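Local coordinates for protein meso-diaminopimelate dehydrogenase (Clostridium tetani, PDB 3WGZ) that probably catalyses the NADP-dependent oxidative deamination of meso-diaminopimelate at its D-amino acid centre and, in this engineered variant, binds D-leucine, at residues Lys143-Trp148 with Cys189-Arg194; Leu154-Ala159 with Gly169-Ile174. The protein carries 6 engineered substitutions. One frame throughout, in Å; residues are numbered along the deposited sequence.

Interaction 1. Residues Lys143-Trp148 with Cys189-Arg194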
# COMPACT_ATOMS: atom_id res chain seq x y z
N LYS B 143 11.45 4.90 11.40
CA LYS B 143 12.42 4.63 10.35
C LYS B 143 11.76 3.90 9.18
O LYS B 143 10.77 3.20 9.35
CB LYS B 143 13.54 3.72 10.87
CG LYS B 143 14.21 4.15 12.15
CD LYS B 143 15.23 5.24 11.92
CE LYS B 143 16.01 5.50 13.21
NZ LYS B 143 16.79 6.75 13.13
N THR B 144 12.35 4.07 8.00
CA THR B 144 11.86 3.41 6.80
C THR B 144 12.99 2.57 6.25
O THR B 144 14.07 3.08 5.95
CB THR B 144 11.46 4.42 5.71
OG1 THR B 144 10.27 5.11 6.11
CG2 THR B 144 11.22 3.70 4.38
N HIS B 145 12.75 1.27 6.11
CA HIS B 145 13.75 0.36 5.59
C HIS B 145 13.25 -0.33 4.34
O HIS B 145 12.20 -0.96 4.34
CB HIS B 145 14.11 -0.68 6.65
CG HIS B 145 14.60 -0.08 7.93
ND1 HIS B 145 15.72 0.73 7.98
CD2 HIS B 145 14.13 -0.16 9.20
CE1 HIS B 145 15.91 1.13 9.23
NE2 HIS B 145 14.96 0.60 9.98
N THR B 146 14.02 -0.20 3.27
CA THR B 146 13.69 -0.83 2.01
C THR B 146 14.71 -1.91 1.70
O THR B 146 15.91 -1.64 1.66
CB THR B 146 13.71 0.19 0.86
OG1 THR B 146 12.74 1.22 1.11
CG2 THR B 146 13.39 -0.49 -0.46
N PHE B 147 14.25 -3.15 1.50
CA PHE B 147 15.17 -4.24 1.16
C PHE B 147 14.77 -4.68 -0.24
O PHE B 147 13.59 -4.64 -0.60
CB PHE B 147 15.03 -5.45 2.10
CG PHE B 147 15.30 -5.15 3.55
CD1 PHE B 147 14.38 -4.43 4.32
CD2 PHE B 147 16.45 -5.61 4.17
CE1 PHE B 147 14.61 -4.19 5.67
CE2 PHE B 147 16.70 -5.37 5.52
CZ PHE B 147 15.77 -4.65 6.27
N TRP B 148 15.75 -5.11 -1.03
CA TRP B 148 15.45 -5.57 -2.37
C TRP B 148 15.61 -7.09 -2.43
O TRP B 148 16.71 -7.61 -2.58
CB TRP B 148 16.34 -4.84 -3.37
CG TRP B 148 15.92 -3.41 -3.47
CD1 TRP B 148 14.89 -2.91 -4.23
CD2 TRP B 148 16.40 -2.31 -2.69
NE1 TRP B 148 14.72 -1.57 -3.98
CE2 TRP B 148 15.63 -1.17 -3.04
CE3 TRP B 148 17.42 -2.17 -1.73
CZ2 TRP B 148 15.85 0.09 -2.45
CZ3 TRP B 148 17.63 -0.92 -1.15
CH2 TRP B 148 16.85 0.19 -1.52
N CYS B 189 16.01 1.20 14.85
CA CYS B 189 17.46 1.17 14.70
C CYS B 189 17.82 1.38 13.24
O CYS B 189 16.99 1.23 12.35
CB CYS B 189 18.00 -0.17 15.16
SG CYS B 189 17.36 -1.52 14.15
N ASP B 190 19.08 1.72 13.00
CA ASP B 190 19.58 1.93 11.66
C ASP B 190 20.44 0.75 11.28
O ASP B 190 21.10 0.15 12.13
CB ASP B 190 20.38 3.22 11.59
CG ASP B 190 19.51 4.44 11.68
OD1 ASP B 190 18.77 4.71 10.70
OD2 ASP B 190 19.54 5.13 12.72
N PHE B 191 20.43 0.40 10.00
CA PHE B 191 21.21 -0.73 9.55
C PHE B 191 22.42 -0.36 8.71
O PHE B 191 22.36 0.57 7.90
CB PHE B 191 20.32 -1.70 8.77
CG PHE B 191 19.36 -2.45 9.63
CD1 PHE B 191 19.82 -3.33 10.59
CD2 PHE B 191 17.99 -2.25 9.49
CE1 PHE B 191 18.93 -4.02 11.41
CE2 PHE B 191 17.09 -2.93 10.31
CZ PHE B 191 17.56 -3.81 11.27
N THR B 192 23.50 -1.08 8.94
CA THR B 192 24.74 -0.88 8.20
C THR B 192 24.49 -1.59 6.88
O THR B 192 23.59 -2.41 6.77
CB THR B 192 25.91 -1.57 8.91
OG1 THR B 192 25.68 -2.99 8.94
CG2 THR B 192 26.05 -1.05 10.34
N THR B 193 25.29 -1.27 5.87
CA THR B 193 25.13 -1.92 4.57
C THR B 193 25.22 -3.43 4.75
O THR B 193 24.37 -4.19 4.28
CB THR B 193 26.22 -1.48 3.58
OG1 THR B 193 26.04 -0.10 3.24
CG2 THR B 193 26.16 -2.32 2.33
N ARG B 194 26.27 -3.85 5.45
CA ARG B 194 26.55 -5.25 5.71
C ARG B 194 25.44 -6.02 6.42
O ARG B 194 25.35 -7.24 6.30
CB ARG B 194 27.84 -5.36 6.52
CG ARG B 194 28.63 -6.62 6.29
CD ARG B 194 29.95 -6.58 7.05
NE ARG B 194 30.84 -7.64 6.61
CZ ARG B 194 31.57 -7.60 5.50
NH1 ARG B 194 31.52 -6.54 4.70
NH2 ARG B 194 32.33 -8.63 5.17
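An edge strand meets an irregular linker here: strand 142-147, outermost within the chain in a three-stranded antiparallel sheet, is flanked by the loop that leads into helix 193-196, K143 lying opposite C189 and H145 opposite F191, with H145 and F191 in edge-to-face (T-shaped) contact. The evidence is a centroid separation of 5.2 Å and an interplanar angle of 63°, with F191 CD2 lying over the centre of the imidazole face. At the rim of the same imidazole, H145 NE2 lies 3.2 Å from C189 O, so loop backbone and loop side chain approach the ring from different directions. Strand alternation puts K143 on the same side as H145, and its chain bends at chi2 (-79°) on the way to D190. A183 of helix 177-184 also touches H145, while K182 of that helix touches F191, placing the aromatic pair against the helix that precedes the loop in the chain. At the far end of the loop T192 occupies the N-cap position of helix 193-196. Near the surface, K143 and D190 form a salt bridge, their side chains crossing at about a right angle; K143 NZ donates to D190 OD2 over 3.2 Å, on the syn side and 23° out of the carboxylate plane.

Interaction 2. Residues Leu154-Ala159 with Gly169-Ile174. Engineered in segment 154-159: L154 (natural residue Gln). Engineered in segment 169-174: I173 (natural residue Thr). With DLE (D-leucine), chain C.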
# COMPACT_ATOMS: atom_id res chain seq x y z
N LEU B 154 22.73 -7.17 -12.86
CA LEU B 154 23.44 -7.34 -14.11
C LEU B 154 24.90 -6.92 -13.92
O LEU B 154 25.82 -7.64 -14.31
CB LEU B 154 22.79 -6.49 -15.21
CG LEU B 154 21.34 -6.79 -15.64
CD1 LEU B 154 20.37 -6.60 -14.48
CD2 LEU B 154 20.95 -5.86 -16.79
N GLY B 155 25.09 -5.76 -13.31
CA GLY B 155 26.43 -5.24 -13.08
C GLY B 155 27.33 -6.21 -12.34
O GLY B 155 28.41 -6.54 -12.82
N HIS B 156 26.88 -6.68 -11.17
CA HIS B 156 27.68 -7.61 -10.39
C HIS B 156 27.98 -8.90 -11.15
O HIS B 156 28.99 -9.55 -10.89
CB HIS B 156 26.98 -7.93 -9.07
CG HIS B 156 27.00 -6.81 -8.09
ND1 HIS B 156 26.23 -5.68 -8.24
CD2 HIS B 156 27.73 -6.62 -6.97
CE1 HIS B 156 26.48 -4.84 -7.24
NE2 HIS B 156 27.39 -5.39 -6.46
N SER B 157 27.11 -9.27 -12.08
CA SER B 157 27.33 -10.49 -12.85
C SER B 157 28.47 -10.27 -13.84
O SER B 157 29.32 -11.14 -14.01
CB SER B 157 26.06 -10.89 -13.59
OG SER B 157 25.03 -11.22 -12.67
N ASP B 158 28.47 -9.11 -14.48
CA ASP B 158 29.53 -8.80 -15.44
C ASP B 158 30.84 -8.77 -14.68
O ASP B 158 31.86 -9.24 -15.16
CB ASP B 158 29.29 -7.44 -16.11
CG ASP B 158 28.08 -7.44 -17.01
OD1 ASP B 158 27.86 -8.45 -17.70
OD2 ASP B 158 27.35 -6.42 -17.04
N ALA B 159 30.80 -8.22 -13.47
CA ALA B 159 31.97 -8.14 -12.61
C ALA B 159 32.53 -9.55 -12.41
O ALA B 159 33.71 -9.81 -12.68
CB ALA B 159 31.59 -7.52 -11.27
N GLY B 169 28.92 -16.95 -14.79
CA GLY B 169 28.39 -16.83 -13.45
C GLY B 169 27.27 -15.83 -13.28
O GLY B 169 26.95 -15.07 -14.20
N ILE B 170 26.68 -15.82 -12.09
CA ILE B 170 25.59 -14.91 -11.80
C ILE B 170 25.61 -14.50 -10.33
O ILE B 170 26.15 -15.22 -9.47
CB ILE B 170 24.23 -15.59 -12.12
CG1 ILE B 170 23.09 -14.59 -11.98
CG2 ILE B 170 24.02 -16.78 -11.19
CD1 ILE B 170 21.73 -15.13 -12.41
N GLN B 171 25.03 -13.34 -10.05
CA GLN B 171 24.99 -12.83 -8.68
C GLN B 171 23.59 -12.48 -8.23
O GLN B 171 22.76 -12.03 -9.03
CB GLN B 171 25.88 -11.59 -8.56
CG GLN B 171 25.83 -10.93 -7.19
CD GLN B 171 24.83 -9.78 -7.09
OE1 GLN B 171 23.82 -9.73 -7.79
NE2 GLN B 171 25.11 -8.84 -6.18
N TYR B 172 23.33 -12.66 -6.94
CA TYR B 172 22.04 -12.33 -6.37
C TYR B 172 22.29 -11.44 -5.17
O TYR B 172 23.33 -11.56 -4.51
CB TYR B 172 21.31 -13.58 -5.87
CG TYR B 172 20.82 -14.50 -6.95
CD1 TYR B 172 19.67 -14.20 -7.69
CD2 TYR B 172 21.50 -15.69 -7.24
CE1 TYR B 172 19.21 -15.07 -8.67
CE2 TYR B 172 21.04 -16.56 -8.22
CZ TYR B 172 19.90 -16.24 -8.93
OH TYR B 172 19.46 -17.10 -9.91
N ILE B 173 21.35 -10.54 -4.91
CA ILE B 173 21.42 -9.68 -3.75
C ILE B 173 20.23 -10.19 -2.94
O ILE B 173 19.15 -10.38 -3.49
CB ILE B 173 21.22 -8.19 -4.12
CG1 ILE B 173 22.40 -7.71 -4.97
CG2 ILE B 173 21.13 -7.35 -2.84
CD1 ILE B 173 22.34 -6.24 -5.38
N ILE B 174 20.44 -10.44 -1.66
CA ILE B 174 19.36 -10.97 -0.84
C ILE B 174 19.26 -10.30 0.52
O ILE B 174 20.26 -10.14 1.23
CB ILE B 174 19.54 -12.49 -0.60
CG1 ILE B 174 19.88 -13.20 -1.92
CG2 ILE B 174 18.28 -13.07 0.06
CD1 ILE B 174 20.30 -14.66 -1.75
N DLE C . 21.59 -1.95 -11.28
CA DLE C . 22.64 -2.40 -12.21
CB DLE C . 22.03 -2.89 -13.53
CG DLE C . 21.24 -1.76 -14.19
CD1 DLE C . 22.18 -0.61 -14.54
CD2 DLE C . 20.58 -2.28 -15.47
C DLE C . 23.45 -3.52 -11.57
O DLE C . 22.81 -4.42 -10.99
OXT DLE C . 24.69 -3.44 -11.66
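An amide lies almost flat on an imidazole: the planes of Q171 and H156 are only 16° apart, and Q171 NE2 sits 3.3 Å above the ring plane, displaced toward its rim. The nearest ring atom to Q171 NE2 is H156 CG, at 3.4 Å. Bending of the glutamine at chi2 (-95°) turns its amide over the ring, and Q171 CD also packs against H156 CB at 3.5 Å. Beyond the pair, F225 and Y224 each meet the H156 ring edge-to-face, while Q171 OE1 has a weak hydrogen bond to S153 OG. One helical residue on, S157 OG accepts a weak hydrogen bond from Q171 N, 3.4 Å long; S157 OG is also hydrogen-bonded to S153 O. These contacts lay helix 154-161 over strand 166-175 of the mixed sheet in the C-terminal domain, the segment axes coming within 6.7 Å of each other and running at 141°. The N-terminal turn of the helix faces the bound D-leucine: G155 N gives a weak hydrogen bond to its carboxylate OXT, a doubtful one because that oxygen is modelled too close to a neighbouring atom. L154, engineered from Gln, points away from the strand and touches the ligand's side chain, L154 CD2 lying 3.8 Å from D-leucine CD2.

From the N terminus, the chain first completes most of the parallel sheet of the Rossmann-type domain and then runs through helix 123-138 into strand 142-147, where the first segment of interaction 1 begins. It continues by strand 151-152 to helix 154-161 and returns along strand 166-175, so interaction 2 closes a short loop with 9 residues between its segments. Helix 177-184 then leads to 189-194, closing the larger loop of interaction 1, 40 residues long, which contains the smaller one entirely. The contact centres are about 21 Å apart. Interaction 1 joins the three-stranded sheet to the linker entering strand 197-205; interaction 2 joins a helix to that strand's neighbour, 166-175.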